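Side-chain contacts in KLLA0F20702p (Kluyveromyces lactis, PDB 5Y5A), which probably serves as the yeast telomerase subunit that, by binding Cdc13, brings telomerase to telomeres: residues A[417-420]-A[421-424]; A[476-479]-A[480-483]; A[193-196]-A[197-201]. All blocks are in the same frame, centred on the assembly; numbering follows the deposited sequence.

Contact 1 of 3, residues A[417-420]-A[421-424]; sequences CEMF and QYLA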
ATOM      1  N   CYS A 417      16.968  14.255  12.889  1.00 51.10           N
ATOM      2  CA  CYS A 417      15.714  14.997  12.794  1.00 55.76           C
ATOM      3  C   CYS A 417      15.279  15.244  11.345  1.00 62.20           C
ATOM      4  O   CYS A 417      14.181  15.736  11.098  1.00 62.80           O
ATOM      5  CB  CYS A 417      15.835  16.336  13.524  1.00 53.79           C
ATOM      6  SG  CYS A 417      16.144  16.190  15.311  1.00 75.17           S
ATOM      7  N   GLU A 418      16.138  14.901  10.390  1.00 64.60           N
ATOM      8  CA  GLU A 418      15.854  15.172   8.982  1.00 65.47           C
ATOM      9  C   GLU A 418      15.021  14.077   8.315  1.00 56.14           C
ATOM     10  O   GLU A 418      14.237  14.348   7.416  1.00 55.47           O
ATOM     11  CB  GLU A 418      17.158  15.360   8.206  1.00 71.07           C
ATOM     12  CG  GLU A 418      18.117  16.342   8.849  1.00 86.80           C
ATOM     13  CD  GLU A 418      17.510  17.716   9.018  1.00 99.29           C
ATOM     14  OE1 GLU A 418      16.992  18.262   8.019  1.00105.65           O
ATOM     15  OE2 GLU A 418      17.542  18.248  10.150  1.00101.32           O
ATOM     16  N   MET A 419      15.200  12.839   8.751  1.00 54.85           N
ATOM     17  CA  MET A 419      14.534  11.717   8.106  1.00 46.95           C
ATOM     18  C   MET A 419      13.551  11.039   9.062  1.00 49.52           C
ATOM     19  O   MET A 419      13.947  10.473  10.082  1.00 51.71           O
ATOM     20  CB  MET A 419      15.570  10.711   7.601  1.00 48.48           C
ATOM     21  CG  MET A 419      16.605  11.304   6.649  1.00 55.04           C
ATOM     22  SD  MET A 419      15.923  11.897   5.081  1.00 60.60           S
ATOM     23  CE  MET A 419      15.307  10.381   4.354  1.00 46.87           C
ATOM     24  N   PHE A 420      12.269  11.092   8.719  1.00 50.09           N
ATOM     25  CA  PHE A 420      11.240  10.557   9.596  1.00 52.47           C
ATOM     26  C   PHE A 420      11.349   9.044   9.707  1.00 48.38           C
ATOM     27  O   PHE A 420      10.918   8.473  10.703  1.00 49.13           O
ATOM     28  CB  PHE A 420       9.837  10.956   9.102  1.00 51.05           C
ATOM     29  CG  PHE A 420       9.369  10.188   7.887  1.00 49.07           C
ATOM     30  CD1 PHE A 420       8.668   8.995   8.027  1.00 48.48           C
ATOM     31  CD2 PHE A 420       9.619  10.667   6.608  1.00 46.42           C
ATOM     32  CE1 PHE A 420       8.242   8.287   6.917  1.00 46.39           C
ATOM     33  CE2 PHE A 420       9.196   9.965   5.491  1.00 47.37           C
ATOM     34  CZ  PHE A 420       8.507   8.769   5.645  1.00 43.61           C
ATOM     35  N   GLN A 421      11.935   8.397   8.699  1.00 44.63           N
ATOM     36  CA  GLN A 421      11.828   6.934   8.586  1.00 50.63           C
ATOM     37  C   GLN A 421      12.443   6.165   9.748  1.00 44.67           C
ATOM     38  O   GLN A 421      11.962   5.091  10.111  1.00 43.98           O
ATOM     39  CB  GLN A 421      12.468   6.434   7.290  1.00 46.87           C
ATOM     40  CG  GLN A 421      11.705   6.775   6.032  1.00 47.01           C
ATOM     41  CD  GLN A 421      12.198   8.055   5.394  1.00 51.70           C
ATOM     42  OE1 GLN A 421      12.977   8.808   5.992  1.00 49.54           O
ATOM     43  NE2 GLN A 421      11.750   8.309   4.170  1.00 52.85           N
ATOM     44  N   TYR A 422      13.514   6.704  10.315  1.00 46.57           N
ATOM     45  CA  TYR A 422      14.256   5.990  11.350  1.00 42.94           C
ATOM     46  C   TYR A 422      13.402   5.671  12.572  1.00 40.88           C
ATOM     47  O   TYR A 422      13.283   4.508  12.950  1.00 38.96           O
ATOM     48  CB  TYR A 422      15.493   6.790  11.737  1.00 42.49           C
ATOM     49  CG  TYR A 422      16.483   6.816  10.606  1.00 43.57           C
ATOM     50  CD1 TYR A 422      17.102   5.642  10.189  1.00 41.50           C
ATOM     51  CD2 TYR A 422      16.767   7.986   9.925  1.00 42.26           C
ATOM     52  CE1 TYR A 422      17.999   5.638   9.152  1.00 36.41           C
ATOM     53  CE2 TYR A 422      17.670   7.991   8.865  1.00 47.65           C
ATOM     54  CZ  TYR A 422      18.281   6.807   8.486  1.00 44.30           C
ATOM     55  OH  TYR A 422      19.187   6.780   7.441  1.00 50.15           O
ATOM     56  N   LEU A 423      12.777   6.684  13.163  1.00 38.46           N
ATOM     57  CA  LEU A 423      11.922   6.443  14.322  1.00 44.83           C
ATOM     58  C   LEU A 423      10.525   5.953  13.908  1.00 45.51           C
ATOM     59  O   LEU A 423       9.840   5.293  14.684  1.00 44.94           O
ATOM     60  CB  LEU A 423      11.823   7.708  15.177  1.00 45.21           C
ATOM     61  CG  LEU A 423      13.116   8.121  15.908  1.00 48.49           C
ATOM     62  CD1 LEU A 423      12.837   9.216  16.920  1.00 47.65           C
ATOM     63  CD2 LEU A 423      13.776   6.928  16.600  1.00 41.92           C
ATOM     64  N   ALA A 424      10.113   6.263  12.683  1.00 42.25           N
ATOM     65  CA  ALA A 424       8.836   5.763  12.159  1.00 40.66           C
ATOM     66  C   ALA A 424       8.833   4.244  12.068  1.00 37.57           C
ATOM     67  O   ALA A 424       7.824   3.604  12.337  1.00 42.00           O
ATOM     68  CB  ALA A 424       8.536   6.364  10.795  1.00 37.67           C
TER
HETATM   69  O   HOH W   1      13.482   9.560  12.637  1.00 46.40           O
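Gln421 folds its side chain back over the ring of the preceding Phe420, where the loop from helix 385-410 turns into helix 421-433. This is the tight part of the contact. The amide lies nearly flat on one ring face, the two planes 22° apart and Gln421 CD displaced toward the rim, while Gln421 CG makes a CH-pi contact 3.9 Å from the Phe420 centroid. At the ring edge, Phe420 CD1 meets Ala424 CB at 3.8 Å, and a methyl is small enough to sit there beside the backbone. Ala424 N closes the first turn on Phe420 O at 3.1 Å. Round Met419, itself partly exposed, contacts are fewer and looser: its CB touches Tyr422 CE2 obliquely, and a bent chain (chi2 -65°, chi3 -64°) brings the CE methyl to 3.3 Å from Gln421 OE1. On the backbone side, a water bridges Met419 O (2.8 Å) and Leu423 N (3.0 Å). Ile358 of helix 339-379 touches Met419, Gln421 and Tyr422. Gln421 thus serves mainly as a flat, stackable group: its OE1 is buried beside a methyl with no polar partner in the model, a cost presumably repaid by the ring contact.

Contact 2 of 3, residues A[476-479]-A[480-483]; sequences PTRD and YFYE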
ATOM      1  N   PRO A 476       1.588  10.297  24.984  1.00 72.54           N
ATOM      2  CA  PRO A 476       1.762  11.526  24.203  1.00 71.97           C
ATOM      3  C   PRO A 476       0.570  11.812  23.284  1.00 65.50           C
ATOM      4  O   PRO A 476      -0.177  10.901  22.927  1.00 60.45           O
ATOM      5  CB  PRO A 476       3.028  11.245  23.381  1.00 70.84           C
ATOM      6  CG  PRO A 476       3.704  10.105  24.076  1.00 70.07           C
ATOM      7  CD  PRO A 476       2.602   9.284  24.650  1.00 69.53           C
ATOM      8  N   THR A 477       0.388  13.079  22.927  1.00 67.00           N
ATOM      9  CA  THR A 477      -0.635  13.466  21.966  1.00 62.47           C
ATOM     10  C   THR A 477      -0.047  14.371  20.893  1.00 60.53           C
ATOM     11  O   THR A 477       1.153  14.664  20.894  1.00 58.39           O
ATOM     12  CB  THR A 477      -1.814  14.190  22.635  1.00 71.43           C
ATOM     13  OG1 THR A 477      -1.373  15.442  23.176  1.00 70.82           O
ATOM     14  CG2 THR A 477      -2.411  13.340  23.749  1.00 74.56           C
ATOM     15  N   ARG A 478      -0.910  14.822  19.992  1.00 61.48           N
ATOM     16  CA  ARG A 478      -0.489  15.532  18.794  1.00 55.82           C
ATOM     17  C   ARG A 478      -1.689  16.134  18.077  1.00 61.74           C
ATOM     18  O   ARG A 478      -2.836  15.844  18.420  1.00 66.81           O
ATOM     19  CB  ARG A 478       0.240  14.587  17.860  1.00 59.38           C
ATOM     20  CG  ARG A 478      -0.620  13.415  17.453  1.00 53.14           C
ATOM     21  CD  ARG A 478       0.116  12.552  16.489  1.00 52.34           C
ATOM     22  NE  ARG A 478      -0.629  11.351  16.133  1.00 49.49           N
ATOM     23  CZ  ARG A 478      -0.243  10.527  15.170  1.00 49.45           C
ATOM     24  NH1 ARG A 478       0.861  10.810  14.489  1.00 47.48           N
ATOM     25  NH2 ARG A 478      -0.948   9.439  14.885  1.00 44.97           N
ATOM     26  N   ASP A 479      -1.427  16.949  17.062  1.00 64.42           N
ATOM     27  CA  ASP A 479      -2.502  17.673  16.395  1.00 65.48           C
ATOM     28  C   ASP A 479      -2.773  17.194  14.975  1.00 60.76           C
ATOM     29  O   ASP A 479      -3.758  17.609  14.359  1.00 56.02           O
ATOM     30  CB  ASP A 479      -2.193  19.168  16.392  1.00 75.42           C
ATOM     31  CG  ASP A 479      -2.253  19.768  17.780  1.00 86.27           C
ATOM     32  OD1 ASP A 479      -2.986  19.214  18.626  1.00 91.15           O
ATOM     33  OD2 ASP A 479      -1.567  20.781  18.031  1.00 90.34           O
ATOM     34  N   TYR A 480      -1.919  16.308  14.467  1.00 53.78           N
ATOM     35  CA  TYR A 480      -2.064  15.824  13.100  1.00 49.66           C
ATOM     36  C   TYR A 480      -1.290  14.534  12.858  1.00 52.82           C
ATOM     37  O   TYR A 480      -0.440  14.143  13.662  1.00 55.87           O
ATOM     38  CB  TYR A 480      -1.614  16.901  12.102  1.00 53.99           C
ATOM     39  CG  TYR A 480      -0.163  17.333  12.230  1.00 58.47           C
ATOM     40  CD1 TYR A 480       0.841  16.684  11.518  1.00 53.86           C
ATOM     41  CD2 TYR A 480       0.201  18.401  13.049  1.00 60.23           C
ATOM     42  CE1 TYR A 480       2.162  17.075  11.623  1.00 53.44           C
ATOM     43  CE2 TYR A 480       1.526  18.797  13.161  1.00 59.99           C
ATOM     44  CZ  TYR A 480       2.501  18.130  12.444  1.00 59.91           C
ATOM     45  OH  TYR A 480       3.822  18.518  12.547  1.00 59.83           O
ATOM     46  N   PHE A 481      -1.595  13.877  11.741  1.00 50.32           N
ATOM     47  CA  PHE A 481      -0.931  12.632  11.363  1.00 50.33           C
ATOM     48  C   PHE A 481       0.461  12.885  10.788  1.00 50.82           C
ATOM     49  O   PHE A 481       0.685  13.891  10.112  1.00 49.01           O
ATOM     50  CB  PHE A 481      -1.772  11.861  10.341  1.00 51.89           C
ATOM     51  CG  PHE A 481      -2.756  10.902  10.951  1.00 50.72           C
ATOM     52  CD1 PHE A 481      -3.018  10.923  12.313  1.00 49.73           C
ATOM     53  CD2 PHE A 481      -3.406   9.967  10.161  1.00 46.93           C
ATOM     54  CE1 PHE A 481      -3.917  10.040  12.869  1.00 46.80           C
ATOM     55  CE2 PHE A 481      -4.312   9.080  10.712  1.00 43.75           C
ATOM     56  CZ  PHE A 481      -4.565   9.114  12.069  1.00 46.28           C
ATOM     57  N   TYR A 482       1.388  11.968  11.059  1.00 53.28           N
ATOM     58  CA  TYR A 482       2.733  12.041  10.498  1.00 47.75           C
ATOM     59  C   TYR A 482       2.818  11.195   9.220  1.00 48.44           C
ATOM     60  O   TYR A 482       1.865  10.485   8.876  1.00 42.06           O
ATOM     61  CB  TYR A 482       3.776  11.583  11.525  1.00 42.10           C
ATOM     62  CG  TYR A 482       3.797  12.415  12.793  1.00 49.52           C
ATOM     63  CD1 TYR A 482       3.396  13.745  12.782  1.00 56.12           C
ATOM     64  CD2 TYR A 482       4.203  11.867  14.002  1.00 45.69           C
ATOM     65  CE1 TYR A 482       3.403  14.505  13.938  1.00 55.93           C
ATOM     66  CE2 TYR A 482       4.218  12.625  15.166  1.00 48.23           C
ATOM     67  CZ  TYR A 482       3.815  13.939  15.124  1.00 54.31           C
ATOM     68  OH  TYR A 482       3.820  14.691  16.272  1.00 62.04           O
ATOM     69  N   GLU A 483       3.953  11.270   8.524  1.00 45.94           N
ATOM     70  CA  GLU A 483       4.112  10.604   7.231  1.00 45.01           C
ATOM     71  C   GLU A 483       3.764   9.129   7.316  1.00 39.74           C
ATOM     72  O   GLU A 483       3.003   8.618   6.491  1.00 45.57           O
ATOM     73  CB  GLU A 483       5.543  10.759   6.693  1.00 49.53           C
ATOM     74  CG  GLU A 483       5.909  12.163   6.207  1.00 58.40           C
ATOM     75  CD  GLU A 483       6.637  12.990   7.262  1.00 60.58           C
ATOM     76  OE1 GLU A 483       6.373  12.799   8.474  1.00 50.67           O
ATOM     77  OE2 GLU A 483       7.477  13.831   6.873  1.00 64.70           O
TER
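Arg478 reaches along the chain to Phe481 and Tyr482 in the extended loop that leads to the N-cap of helix 483-487, Tyr482 holding the cap position. Its guanidinium is used on two sides. Phe481 CD1 lies over one face, 3.6 Å from Arg478 NH2, with the planes inclined by 32°. Tyr482 instead receives the group edge-on in a cation-pi contact: Arg478 NH1 stands over the ring at 3.5 Å from Tyr482 CD2, the planes 76° apart. Phe481 thus covers a face of the cation with carbon, while the pi face of Tyr482 takes its N-H edge. The chain, extended from CG to NE, gives the arginine its reach, and Arg478 CD rests 3.3 Å from Tyr480 O. Outside this shell, NH1 forms a salt bridge with Asp485 and NE one with Asp503. A leucine in place of Arg478 would probably leave the carboxylates of Asp485 and Asp503 without their positive mate and the Tyr482 face without its cation. Farther out, Ser532 bonds the Tyr482 hydroxyl, and Phe481 packs on an apolar side chain of the bound peptide. The helix start is tied to the arginine through one oxygen, Asp485 OD2, which takes both Arg478 NH1 and Tyr482 N.

Contact 3 of 3, residues A[193-196]-A[197-201]; sequences LYIG and CSQRY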
ATOM      1  N   LEU A 193     -10.090   5.962  -9.701  1.00 51.07           N
ATOM      2  CA  LEU A 193      -9.590   4.605  -9.927  1.00 50.43           C
ATOM      3  C   LEU A 193      -9.632   4.209 -11.401  1.00 55.07           C
ATOM      4  O   LEU A 193      -8.665   3.661 -11.931  1.00 56.50           O
ATOM      5  CB  LEU A 193     -10.387   3.583  -9.107  1.00 51.68           C
ATOM      6  CG  LEU A 193     -10.001   2.109  -9.315  1.00 51.06           C
ATOM      7  CD1 LEU A 193      -8.575   1.820  -8.835  1.00 46.24           C
ATOM      8  CD2 LEU A 193     -10.982   1.164  -8.630  1.00 48.61           C
ATOM      9  N   TYR A 194     -10.747   4.480 -12.066  1.00 50.56           N
ATOM     10  CA  TYR A 194     -10.920   3.992 -13.427  1.00 56.55           C
ATOM     11  C   TYR A 194     -10.276   4.917 -14.459  1.00 58.45           C
ATOM     12  O   TYR A 194      -9.948   4.493 -15.567  1.00 55.73           O
ATOM     13  CB  TYR A 194     -12.402   3.782 -13.726  1.00 54.66           C
ATOM     14  CG  TYR A 194     -12.999   2.686 -12.875  1.00 57.54           C
ATOM     15  CD1 TYR A 194     -12.345   1.465 -12.730  1.00 54.22           C
ATOM     16  CD2 TYR A 194     -14.199   2.874 -12.193  1.00 57.23           C
ATOM     17  CE1 TYR A 194     -12.878   0.453 -11.936  1.00 54.35           C
ATOM     18  CE2 TYR A 194     -14.739   1.870 -11.397  1.00 60.62           C
ATOM     19  CZ  TYR A 194     -14.076   0.663 -11.274  1.00 58.16           C
ATOM     20  OH  TYR A 194     -14.610  -0.337 -10.491  1.00 56.20           O
ATOM     21  N   ILE A 195     -10.084   6.177 -14.097  1.00 60.52           N
ATOM     22  CA  ILE A 195      -9.244   7.044 -14.908  1.00 63.09           C
ATOM     23  C   ILE A 195      -7.829   6.469 -14.872  1.00 63.53           C
ATOM     24  O   ILE A 195      -7.177   6.351 -15.908  1.00 59.79           O
ATOM     25  CB  ILE A 195      -9.263   8.505 -14.410  1.00 59.94           C
ATOM     26  CG1 ILE A 195     -10.550   9.199 -14.865  1.00 60.10           C
ATOM     27  CG2 ILE A 195      -8.061   9.267 -14.929  1.00 60.34           C
ATOM     28  CD1 ILE A 195     -10.701  10.613 -14.355  1.00 57.04           C
ATOM     29  N   GLY A 196      -7.381   6.083 -13.675  1.00 60.61           N
ATOM     30  CA  GLY A 196      -6.070   5.479 -13.489  1.00 57.88           C
ATOM     31  C   GLY A 196      -5.842   4.261 -14.368  1.00 57.83           C
ATOM     32  O   GLY A 196      -4.875   4.210 -15.136  1.00 59.36           O
ATOM     33  N   CYS A 197      -6.741   3.286 -14.266  1.00 56.45           N
ATOM     34  CA  CYS A 197      -6.680   2.086 -15.100  1.00 57.11           C
ATOM     35  C   CYS A 197      -6.675   2.405 -16.588  1.00 56.12           C
ATOM     36  O   CYS A 197      -5.920   1.803 -17.348  1.00 62.82           O
ATOM     37  CB  CYS A 197      -7.857   1.161 -14.807  1.00 57.31           C
ATOM     38  SG  CYS A 197      -7.986   0.619 -13.101  1.00 60.99           S
ATOM     39  N   SER A 198      -7.537   3.332 -16.999  1.00 57.53           N
ATOM     40  CA  SER A 198      -7.646   3.707 -18.406  1.00 60.13           C
ATOM     41  C   SER A 198      -6.332   4.292 -18.900  1.00 62.12           C
ATOM     42  O   SER A 198      -5.855   3.941 -19.973  1.00 61.20           O
ATOM     43  CB  SER A 198      -8.779   4.710 -18.616  1.00 58.67           C
ATOM     44  OG  SER A 198     -10.007   4.184 -18.155  1.00 60.18           O
ATOM     45  N   GLN A 199      -5.758   5.183 -18.098  1.00 63.27           N
ATOM     46  CA  GLN A 199      -4.470   5.794 -18.397  1.00 67.66           C
ATOM     47  C   GLN A 199      -3.363   4.754 -18.515  1.00 72.93           C
ATOM     48  O   GLN A 199      -2.490   4.871 -19.377  1.00 74.57           O
ATOM     49  CB  GLN A 199      -4.101   6.815 -17.322  1.00 68.74           C
ATOM     50  CG  GLN A 199      -4.901   8.087 -17.390  1.00 71.62           C
ATOM     51  CD  GLN A 199      -4.665   8.827 -18.682  1.00 81.00           C
ATOM     52  OE1 GLN A 199      -3.542   8.867 -19.190  1.00 82.45           O
ATOM     53  NE2 GLN A 199      -5.723   9.408 -19.233  1.00 85.38           N
ATOM     54  N   ARG A 200      -3.388   3.749 -17.641  1.00 70.28           N
ATOM     55  CA  ARG A 200      -2.389   2.693 -17.705  1.00 65.88           C
ATOM     56  C   ARG A 200      -2.520   1.947 -19.025  1.00 61.56           C
ATOM     57  O   ARG A 200      -1.534   1.718 -19.723  1.00 62.51           O
ATOM     58  CB  ARG A 200      -2.520   1.714 -16.538  1.00 58.13           C
ATOM     59  CG  ARG A 200      -1.424   0.658 -16.545  1.00 58.92           C
ATOM     60  CD  ARG A 200      -1.553  -0.334 -15.406  1.00 58.95           C
ATOM     61  NE  ARG A 200      -2.860  -0.979 -15.395  1.00 67.25           N
ATOM     62  CZ  ARG A 200      -3.229  -1.942 -16.234  1.00 73.36           C
ATOM     63  NH1 ARG A 200      -4.446  -2.461 -16.144  1.00 76.83           N
ATOM     64  NH2 ARG A 200      -2.389  -2.384 -17.164  1.00 70.26           N
ATOM     65  N   TYR A 201      -3.750   1.579 -19.360  1.00 59.14           N
ATOM     66  CA  TYR A 201      -4.035   0.877 -20.605  1.00 63.92           C
ATOM     67  C   TYR A 201      -3.598   1.675 -21.830  1.00 64.29           C
ATOM     68  O   TYR A 201      -3.080   1.111 -22.795  1.00 69.15           O
ATOM     69  CB  TYR A 201      -5.524   0.563 -20.709  1.00 63.28           C
ATOM     70  CG  TYR A 201      -5.923  -0.760 -20.107  1.00 64.83           C
ATOM     71  CD1 TYR A 201      -5.540  -1.955 -20.702  1.00 62.38           C
ATOM     72  CD2 TYR A 201      -6.701  -0.816 -18.957  1.00 66.00           C
ATOM     73  CE1 TYR A 201      -5.910  -3.176 -20.160  1.00 66.53           C
ATOM     74  CE2 TYR A 201      -7.079  -2.033 -18.407  1.00 67.00           C
ATOM     75  CZ  TYR A 201      -6.681  -3.210 -19.012  1.00 69.42           C
ATOM     76  OH  TYR A 201      -7.056  -4.420 -18.469  1.00 71.18           O
TER
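The ring of Tyr194 is approached obliquely by Cys197, whose SG lies 4.5 Å from Tyr194 CD1; the same ring is stacked with Trp86 of helix 78-105, and its hydroxyl hydrogen-bonds Asp83. Both residues belong to an ordinary alpha-helical stretch of helix 179-206, in an Est1 region whose sequence family belongs to the TPR clan and whose helices pack side against side. The backbone is regular: Cys197 N bonds Leu193 O at 3.0 Å and Gln199 N bonds Ile195 O at 2.9 Å. Leu193 CD1 also nears Cys197 SG, at 4.5 Å; a thiol is compact and weakly polar, well suited to a buried position in contact with Trp86. Gly196 has helical torsions, so its backbone does not demand a glycine; the missing side chain adds no bulk, while its O still takes Arg200 N at 2.9 Å. One turn apart, Ile195 and Gln199 run alongside each other, with Ile195 CG2 and Gln199 CG 4.2 Å apart, an aliphatic branch meeting the aliphatic part of an amide side chain. Both reach helices 113-144 and 218-230, whereas Arg200 turns away to helix 235-247, where Gln240, Ile243 and Cys244 touch it. A serine can hide its hydroxyl on its own helix, and Ser198 does: with OG beside its backbone N (chi1 -57°), Tyr194 O is gripped twice, by Ser198 N from above the carbonyl plane and by Ser198 OG at 2.6 Å.

Overall arrangement
From the N terminus, contact 3 comes first, within helix 179-206, which packs into the neighbouring helices of the N-terminal part. Contact 1 follows at the start of helix 421-433, and contact 2 last, in the loop before helix 483-487. Each spans adjacent residues and closes only a turn or short bend; the three lie in series and none nests or crosses. Contacts 1 and 2 both fall in the Est1 DNA/RNA binding domain and touch, Phe420 packing on Glu483, and both lean on helix 526-546. Contact 3 is separate, its centre about 34 Å from that of contact 1 and on the opposite side of the chain's centre.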